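Local coordinates for multiple PDZ domain protein (Mus musculus, PDB 4XH7), which probably acts in signalling through its fourth PDZ domain, a module type that usually recognises the C-terminal tails of partner proteins, at residues 74-80 with 103-109; 41-45 with 57-63; 11-15 with 28-32. All coordinates share one frame; numbering follows the deposited sequence.

Contact 1. Residues 74-80 with 103-109; sequences DELLEVN and VTMVCCR
D74 and R109 meet side by side at one end of this antiparallel strand pair in the PDZ sheet. The guanidinium grips the carboxylate side-on with two nitrogens: R109 NE reaches D74 OD1 at 2.8 Å, and R109 NH1 reaches D74 OD2 at 2.8 Å. Both oxygens are met on their syn sides and lie in the guanidinium plane, although the two flat groups are turned 29° against each other. R109 can double back because CG stands between its backbone N and carbonyl carbon (chi1 57°) and the chain bends again further out. F71 N also donates to D74 OD2, and R109 NH1 to K69 O.

The tight part follows. A classic beta bulge sets both L77 and E78 opposite V106, whose O accepts from L77 N at 2.9 Å and E78 N at 3.2 Å. On one face L76 CD2 touches C107 SG (3.6 Å) and, further along, the methyl of M105; on the side of V106 and C108, L77 CD1 lies 3.8 Å from C108 SG. W18 of helix 5-22 covers L77 and V106, and its NE1, with K17 NZ, holds E78 OE2.

Packing relaxes toward N80 and T104, where water enters. N80 OD1 stands in for a main-chain acceptor, taking T104 N at 2.7 Å along a nearly straight line (172°), while N80 N returns the bond to T104 O. One water joins N80 OD1 to T104 OG1; another donates to E78 OE1 and T104 O.

The pair is thus closed at both ends by side-chain polar bonds, with main-chain bonds and apolar contacts between. Three N-H donors, two of them from R109, converge on the D74 carboxylate and would be expected to keep it ionised.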
loop_
_atom_site.group_PDB
_atom_site.type_symbol
_atom_site.label_atom_id
_atom_site.label_comp_id
_atom_site.label_asym_id
_atom_site.label_seq_id
_atom_site.Cartn_x
_atom_site.Cartn_y
_atom_site.Cartn_z
ATOM N N ASP A 74 -6.620 -6.141 1.015
ATOM C CA ASP A 74 -5.512 -5.537 1.791
ATOM C C ASP A 74 -5.844 -4.100 2.195
ATOM O O ASP A 74 -6.444 -3.346 1.418
ATOM C CB ASP A 74 -4.212 -5.548 0.985
ATOM C CG ASP A 74 -3.605 -6.941 0.859
ATOM O OD1 ASP A 74 -4.081 -7.894 1.523
ATOM O OD2 ASP A 74 -2.637 -7.088 0.079
ATOM N N GLU A 75 -5.413 -3.715 3.397
ATOM C CA GLU A 75 -5.641 -2.363 3.883
ATOM C C GLU A 75 -4.459 -1.478 3.542
ATOM O O GLU A 75 -3.316 -1.845 3.785
ATOM C CB GLU A 75 -5.875 -2.368 5.392
ATOM C CG GLU A 75 -6.114 -0.942 5.893
ATOM C CD GLU A 75 -6.591 -0.846 7.328
ATOM O OE1 GLU A 75 -6.873 0.310 7.745
ATOM O OE2 GLU A 75 -6.652 -1.872 8.071
ATOM N N LEU A 76 -4.726 -0.269 3.037
ATOM C CA LEU A 76 -3.657 0.679 2.704
ATOM C C LEU A 76 -3.134 1.380 3.955
ATOM O O LEU A 76 -3.925 1.923 4.706
ATOM C CB LEU A 76 -4.175 1.742 1.747
ATOM C CG LEU A 76 -4.681 1.193 0.421
ATOM C CD1 LEU A 76 -5.182 2.400 -0.385
ATOM C CD2 LEU A 76 -3.592 0.516 -0.341
ATOM N N LEU A 77 -1.814 1.379 4.160
ATOM C CA LEU A 77 -1.232 2.046 5.338
ATOM C C LEU A 77 -0.380 3.285 5.047
ATOM O O LEU A 77 -0.506 4.297 5.744
ATOM C CB LEU A 77 -0.381 1.066 6.159
ATOM C CG LEU A 77 -1.155 -0.152 6.661
ATOM C CD1 LEU A 77 -0.173 -1.113 7.326
ATOM C CD2 LEU A 77 -2.300 0.251 7.603
ATOM N N GLU A 78 0.469 3.214 4.027
ATOM C CA GLU A 78 1.462 4.244 3.762
ATOM C C GLU A 78 1.871 4.177 2.286
ATOM O O GLU A 78 1.939 3.082 1.695
ATOM C CB GLU A 78 2.684 4.045 4.661
ATOM C CG GLU A 78 3.759 5.095 4.482
ATOM C CD GLU A 78 5.017 4.777 5.296
ATOM O OE1 GLU A 78 6.081 4.588 4.670
ATOM O OE2 GLU A 78 4.930 4.766 6.542
ATOM N N VAL A 79 2.125 5.329 1.658
ATOM C CA VAL A 79 2.679 5.267 0.278
ATOM C C VAL A 79 3.796 6.295 0.217
ATOM O O VAL A 79 3.567 7.448 0.611
ATOM C CB VAL A 79 1.644 5.582 -0.840
ATOM C CG1 VAL A 79 0.713 4.406 -1.079
ATOM C CG2 VAL A 79 0.819 6.832 -0.530
ATOM N N ASN A 80 4.978 5.898 -0.252
ATOM C CA ASN A 80 6.129 6.817 -0.311
ATOM C C ASN A 80 6.304 7.672 0.959
ATOM O O ASN A 80 6.525 8.901 0.887
ATOM C CB ASN A 80 6.004 7.717 -1.534
ATOM C CG ASN A 80 6.323 6.973 -2.798
ATOM O OD1 ASN A 80 6.589 5.764 -2.751
ATOM N ND2 ASN A 80 6.325 7.669 -3.932
ATOM N N VAL A 103 6.553 3.900 -6.671
ATOM C CA VAL A 103 5.782 3.971 -5.438
ATOM C C VAL A 103 6.144 2.824 -4.512
ATOM O O VAL A 103 6.201 1.674 -4.941
ATOM C CB VAL A 103 4.266 3.908 -5.720
ATOM C CG1 VAL A 103 3.482 4.019 -4.409
ATOM C CG2 VAL A 103 3.881 5.035 -6.683
ATOM N N THR A 104 6.398 3.129 -3.257
ATOM C CA THR A 104 6.544 2.087 -2.258
ATOM C C THR A 104 5.282 2.075 -1.419
ATOM O O THR A 104 5.001 3.057 -0.749
ATOM C CB THR A 104 7.768 2.357 -1.363
ATOM O OG1 THR A 104 8.938 2.310 -2.200
ATOM C CG2 THR A 104 7.883 1.282 -0.250
ATOM N N MET A 105 4.537 0.971 -1.456
ATOM C CA MET A 105 3.240 0.896 -0.790
ATOM C C MET A 105 3.405 0.018 0.396
ATOM O O MET A 105 3.998 -1.057 0.269
ATOM C CB MET A 105 2.178 0.298 -1.720
ATOM C CG MET A 105 1.963 1.111 -2.969
ATOM S SD MET A 105 0.617 0.416 -3.971
ATOM C CE MET A 105 -0.743 0.528 -2.792
ATOM N N VAL A 106 2.865 0.419 1.549
ATOM C CA VAL A 106 2.802 -0.484 2.685
ATOM C C VAL A 106 1.344 -0.779 2.943
ATOM O O VAL A 106 0.543 0.159 3.072
ATOM C CB VAL A 106 3.411 0.124 3.979
ATOM C CG1 VAL A 106 3.343 -0.901 5.176
ATOM C CG2 VAL A 106 4.840 0.632 3.727
ATOM N N CYS A 107 1.007 -2.064 3.024
ATOM C CA CYS A 107 -0.373 -2.498 3.310
ATOM C C CYS A 107 -0.390 -3.546 4.386
ATOM O O CYS A 107 0.666 -4.026 4.818
ATOM C CB CYS A 107 -1.042 -3.107 2.072
ATOM S SG CYS A 107 -1.192 -1.956 0.665
ATOM N N CYS A 108 -1.582 -3.939 4.832
ATOM C CA CYS A 108 -1.647 -5.096 5.749
ATOM C C CYS A 108 -2.883 -5.923 5.532
ATOM O O CYS A 108 -3.817 -5.524 4.806
ATOM C CB CYS A 108 -1.587 -4.644 7.216
ATOM S SG CYS A 108 -2.977 -3.604 7.712
ATOM N N ARG A 109 -2.859 -7.136 6.070
ATOM C CA ARG A 109 -4.064 -7.988 6.033
ATOM C C ARG A 109 -4.174 -8.664 7.406
ATOM O O ARG A 109 -3.172 -8.871 8.059
ATOM C CB ARG A 109 -4.020 -9.014 4.874
ATOM C CG ARG A 109 -2.796 -9.956 4.880
ATOM C CD ARG A 109 -2.777 -10.816 3.569
ATOM N NE ARG A 109 -2.404 -10.006 2.425
ATOM C CZ ARG A 109 -1.270 -10.099 1.743
ATOM N NH1 ARG A 109 -1.063 -9.272 0.726
ATOM N NH2 ARG A 109 -0.363 -11.022 2.054
HETATM O O HOH W 1 6.304 4.054 1.993
HETATM O O HOH W 2 9.260 5.041 -3.884
#

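Contact 2. Residues 41-45 with 57-63; sequences GLGIS and SVLPEGP
G41 O touches the ring of P63 at CG, 3.3 Å away, where the loop of the GLGF type, here GLGI, passes the start of helix 63-67. L42 turns its side chain from the other segment but leaves its O 3.5 Å from P63 CD. A P63 side chain cut back to alanine would probably open a gap beside the carbonyls of G41 and L42 and let this loop shift. G43 follows with phi 76°; a CB there would press on G62 CA, P63 CD and the preceding carbonyl oxygen. Its O accepts L59 N at 3.1 Å, almost in line with the C=O bond, and a water that bridges to L59 O, which also takes G62 N in a type I turn. I44 pairs with V58, CG2 to CG2. S45 N donates to S57 O at 3.0 Å, S57 N returns a weak bond to S45 O, and S45 OG and S57 OG share a 2.7 Å bond. In PDZ domains this loop usually receives the ligand's terminal carboxylate, a role the GLGI sequence makes likely here. The contact closes the open end of hairpin 44-49/52-58 against helix 63-67, L42, I44 and V58 resting on V64.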
loop_
_atom_site.group_PDB
_atom_site.type_symbol
_atom_site.label_atom_id
_atom_site.label_comp_id
_atom_site.label_asym_id
_atom_site.label_seq_id
_atom_site.Cartn_x
_atom_site.Cartn_y
_atom_site.Cartn_z
ATOM N N GLY A 41 -2.668 5.472 -13.337
ATOM C CA GLY A 41 -2.866 5.143 -11.947
ATOM C C GLY A 41 -2.220 3.832 -11.536
ATOM O O GLY A 41 -1.345 3.300 -12.194
ATOM N N LEU A 42 -2.692 3.321 -10.416
ATOM C CA LEU A 42 -2.135 2.120 -9.820
ATOM C C LEU A 42 -2.767 0.807 -10.256
ATOM O O LEU A 42 -2.242 -0.261 -9.912
ATOM C CB LEU A 42 -2.268 2.225 -8.291
ATOM C CG LEU A 42 -1.499 3.393 -7.666
ATOM C CD1 LEU A 42 -1.926 3.621 -6.183
ATOM C CD2 LEU A 42 0.006 3.137 -7.759
ATOM N N GLY A 43 -3.895 0.844 -10.961
ATOM C CA GLY A 43 -4.546 -0.412 -11.311
ATOM C C GLY A 43 -5.304 -1.114 -10.191
ATOM O O GLY A 43 -5.383 -2.353 -10.176
ATOM N N ILE A 44 -5.857 -0.340 -9.250
ATOM C CA ILE A 44 -6.655 -0.913 -8.159
ATOM C C ILE A 44 -7.963 -0.134 -8.010
ATOM O O ILE A 44 -8.027 1.049 -8.351
ATOM C CB ILE A 44 -5.943 -0.863 -6.810
ATOM C CG1 ILE A 44 -5.536 0.583 -6.467
ATOM C CG2 ILE A 44 -4.733 -1.811 -6.833
ATOM C CD1 ILE A 44 -4.855 0.682 -5.089
ATOM N N SER A 45 -9.006 -0.800 -7.529
ATOM C CA SER A 45 -10.159 -0.042 -7.049
ATOM C C SER A 45 -10.145 -0.107 -5.550
ATOM O O SER A 45 -9.592 -1.054 -4.962
ATOM C CB SER A 45 -11.472 -0.587 -7.576
ATOM O OG SER A 45 -11.670 -1.913 -7.166
ATOM N N SER A 57 -10.232 -4.346 -5.658
ATOM C CA SER A 57 -9.820 -5.262 -6.725
ATOM C C SER A 57 -8.444 -4.862 -7.242
ATOM O O SER A 57 -8.071 -3.678 -7.206
ATOM C CB SER A 57 -10.854 -5.266 -7.869
ATOM O OG SER A 57 -10.829 -4.039 -8.589
ATOM N N VAL A 58 -7.670 -5.863 -7.652
ATOM C CA VAL A 58 -6.376 -5.642 -8.302
ATOM C C VAL A 58 -6.501 -6.113 -9.748
ATOM O O VAL A 58 -6.775 -7.299 -9.965
ATOM C CB VAL A 58 -5.282 -6.452 -7.633
ATOM C CG1 VAL A 58 -3.986 -6.308 -8.349
ATOM C CG2 VAL A 58 -5.077 -5.970 -6.172
ATOM N N LEU A 59 -6.268 -5.229 -10.705
ATOM C CA LEU A 59 -6.251 -5.662 -12.122
ATOM C C LEU A 59 -4.935 -6.383 -12.397
ATOM O O LEU A 59 -3.869 -5.806 -12.175
ATOM C CB LEU A 59 -6.418 -4.454 -13.050
ATOM C CG LEU A 59 -7.701 -3.668 -12.816
ATOM C CD1 LEU A 59 -7.727 -2.464 -13.723
ATOM C CD2 LEU A 59 -8.889 -4.518 -13.120
ATOM N N PRO A 60 -4.995 -7.641 -12.904
ATOM C CA PRO A 60 -3.737 -8.343 -13.180
ATOM C C PRO A 60 -2.819 -7.547 -14.110
ATOM O O PRO A 60 -1.582 -7.582 -13.960
ATOM C CB PRO A 60 -4.209 -9.629 -13.864
ATOM C CG PRO A 60 -5.534 -9.891 -13.281
ATOM C CD PRO A 60 -6.163 -8.515 -13.102
ATOM N N GLU A 61 -3.425 -6.826 -15.058
ATOM C CA GLU A 61 -2.679 -6.073 -16.052
ATOM C C GLU A 61 -2.118 -4.720 -15.610
ATOM O O GLU A 61 -1.371 -4.073 -16.368
ATOM C CB GLU A 61 -3.580 -5.861 -17.285
ATOM C CG GLU A 61 -4.869 -5.067 -16.993
ATOM C CD GLU A 61 -6.082 -5.971 -16.683
ATOM O OE1 GLU A 61 -5.931 -7.092 -16.132
ATOM O OE2 GLU A 61 -7.209 -5.545 -17.005
ATOM N N GLY A 62 -2.429 -4.276 -14.392
ATOM C CA GLY A 62 -1.988 -2.960 -13.972
ATOM C C GLY A 62 -0.734 -2.955 -13.098
ATOM O O GLY A 62 -0.186 -4.002 -12.782
ATOM N N PRO A 63 -0.296 -1.767 -12.678
ATOM C CA PRO A 63 0.964 -1.667 -11.926
ATOM C C PRO A 63 0.979 -2.506 -10.645
ATOM O O PRO A 63 1.953 -3.215 -10.393
ATOM C CB PRO A 63 1.048 -0.176 -11.589
ATOM C CG PRO A 63 0.342 0.474 -12.797
ATOM C CD PRO A 63 -0.787 -0.455 -13.135
HETATM O O HOH W 3 -2.987 -3.601 -11.059
#

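Contact 3. Residues 11-15 with 28-32; sequences EAALL and IVVAH
L15 and V30 touch where helix 5-22 packs on strand 26-34, an edge strand of the PDZ sheet, running roughly antiparallel to it; the helix is an N-terminal addition to the canonical fold of strands and two helices. The axes of the short segments approach to 8.8 Å, and their directions differ by 141°. L15 CD2 does the touching, 3.7 Å from V30 CG2 and 3.8 Å from I28 CG2, so one methyl fills the space between two alternate residues on the same side of the strand. L14 adds a looser contact to V30 and also reaches V106 of the neighbouring strand.

One helical turn earlier, E11 can be traced outward. Its CB points toward the strand, and with CG opposite the backbone N (chi1 177°) the chain runs extended over V30. CG lies 4.1 Å from V30 CB, so the aliphatic part of the glutamate joins the apolar patch. CD comes within 3.8 Å of H32 CE1. There the carboxylate splits its duties. OE1 sits at the edge of the H32 ring and in its plane, 3.0 Å from CE1, with carboxylate and ring turned 59° apart. OE2 passes V30 CB and accepts, at 3.1 Å, a water that also donates to V30 O at 2.9 Å.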
loop_
_atom_site.group_PDB
_atom_site.type_symbol
_atom_site.label_atom_id
_atom_site.label_comp_id
_atom_site.label_asym_id
_atom_site.label_seq_id
_atom_site.Cartn_x
_atom_site.Cartn_y
_atom_site.Cartn_z
ATOM N N GLU A 11 13.634 -1.741 3.662
ATOM C CA GLU A 11 12.346 -2.428 3.622
ATOM C C GLU A 11 12.051 -3.070 4.979
ATOM O O GLU A 11 10.930 -3.030 5.465
ATOM C CB GLU A 11 12.312 -3.476 2.523
ATOM C CG GLU A 11 11.016 -4.264 2.478
ATOM C CD GLU A 11 10.841 -4.985 1.148
ATOM O OE1 GLU A 11 11.543 -4.609 0.184
ATOM O OE2 GLU A 11 10.013 -5.925 1.064
ATOM N N ALA A 12 13.063 -3.666 5.602
ATOM C CA ALA A 12 12.864 -4.231 6.927
ATOM C C ALA A 12 12.436 -3.210 7.965
ATOM O O ALA A 12 11.645 -3.524 8.839
ATOM C CB ALA A 12 14.122 -4.921 7.408
ATOM N N ALA A 13 12.981 -2.000 7.892
ATOM C CA ALA A 13 12.625 -0.953 8.831
ATOM C C ALA A 13 11.166 -0.534 8.635
ATOM O O ALA A 13 10.457 -0.314 9.613
ATOM C CB ALA A 13 13.556 0.231 8.666
ATOM N N LEU A 14 10.725 -0.456 7.382
ATOM C CA LEU A 14 9.326 -0.156 7.066
ATOM C C LEU A 14 8.384 -1.205 7.643
ATOM O O LEU A 14 7.385 -0.863 8.290
ATOM C CB LEU A 14 9.116 -0.057 5.560
ATOM C CG LEU A 14 8.951 1.304 4.932
ATOM C CD1 LEU A 14 8.430 1.074 3.528
ATOM C CD2 LEU A 14 8.024 2.190 5.762
ATOM N N LEU A 15 8.677 -2.482 7.383
ATOM C CA LEU A 15 7.939 -3.576 7.993
ATOM C C LEU A 15 7.888 -3.427 9.513
ATOM O O LEU A 15 6.841 -3.583 10.154
ATOM C CB LEU A 15 8.593 -4.911 7.642
ATOM C CG LEU A 15 8.474 -5.223 6.169
ATOM C CD1 LEU A 15 9.402 -6.384 5.793
ATOM C CD2 LEU A 15 7.006 -5.558 5.856
ATOM N N ILE A 28 2.118 -7.429 7.669
ATOM C CA ILE A 28 2.483 -6.226 6.905
ATOM C C ILE A 28 3.146 -6.629 5.602
ATOM O O ILE A 28 3.913 -7.597 5.583
ATOM C CB ILE A 28 3.470 -5.315 7.697
ATOM C CG1 ILE A 28 2.988 -5.106 9.141
ATOM C CG2 ILE A 28 3.703 -3.972 6.952
ATOM C CD1 ILE A 28 1.567 -4.434 9.243
ATOM N N VAL A 29 2.838 -5.908 4.514
ATOM C CA VAL A 29 3.380 -6.196 3.209
ATOM C C VAL A 29 3.921 -4.917 2.613
ATOM O O VAL A 29 3.266 -3.877 2.682
ATOM C CB VAL A 29 2.299 -6.769 2.275
ATOM C CG1 VAL A 29 2.905 -7.063 0.915
ATOM C CG2 VAL A 29 1.673 -8.013 2.915
ATOM N N VAL A 30 5.120 -4.978 2.043
ATOM C CA VAL A 30 5.652 -3.841 1.286
ATOM C C VAL A 30 5.672 -4.174 -0.198
ATOM O O VAL A 30 6.177 -5.232 -0.593
ATOM C CB VAL A 30 7.069 -3.453 1.779
ATOM C CG1 VAL A 30 7.682 -2.341 0.915
ATOM C CG2 VAL A 30 6.970 -2.950 3.202
ATOM N N ALA A 31 5.114 -3.292 -1.031
ATOM C CA ALA A 31 5.136 -3.531 -2.481
ATOM C C ALA A 31 5.846 -2.392 -3.184
ATOM O O ALA A 31 5.582 -1.236 -2.903
ATOM C CB ALA A 31 3.727 -3.680 -3.028
ATOM N N HIS A 32 6.746 -2.726 -4.108
ATOM C CA HIS A 32 7.366 -1.696 -4.935
ATOM C C HIS A 32 6.670 -1.714 -6.277
ATOM O O HIS A 32 6.674 -2.734 -7.001
ATOM C CB HIS A 32 8.869 -1.944 -5.058
ATOM C CG HIS A 32 9.565 -1.911 -3.741
ATOM N ND1 HIS A 32 9.901 -3.055 -3.053
ATOM C CD2 HIS A 32 9.941 -0.874 -2.959
ATOM C CE1 HIS A 32 10.472 -2.725 -1.907
ATOM N NE2 HIS A 32 10.502 -1.406 -1.821
HETATM O O HOH W 4 8.633 -6.106 -1.745
#

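Overall arrangement
Along the chain the contacts close in the order 3, 2, 1. Contacts 1 and 3 have centres 8 Å apart and touch, because strand 102-110 lies between strands 26-34 and 75-79 in one sheet: M105 O and C107 O are probably bonded to A31 N and V29 N. L14 also packs on E78. Contact 2 belongs to hairpin 44-49/52-58, which D74 and L76 join by backbone bonds to I55 and H53; its centre is 14 Å from that of contact 1 and 19 Å from that of contact 3, whose nearest atoms are about 6 Å away. The helix thus packs on the opposite side of the chain's centre from the loop expected to hold a ligand's terminus.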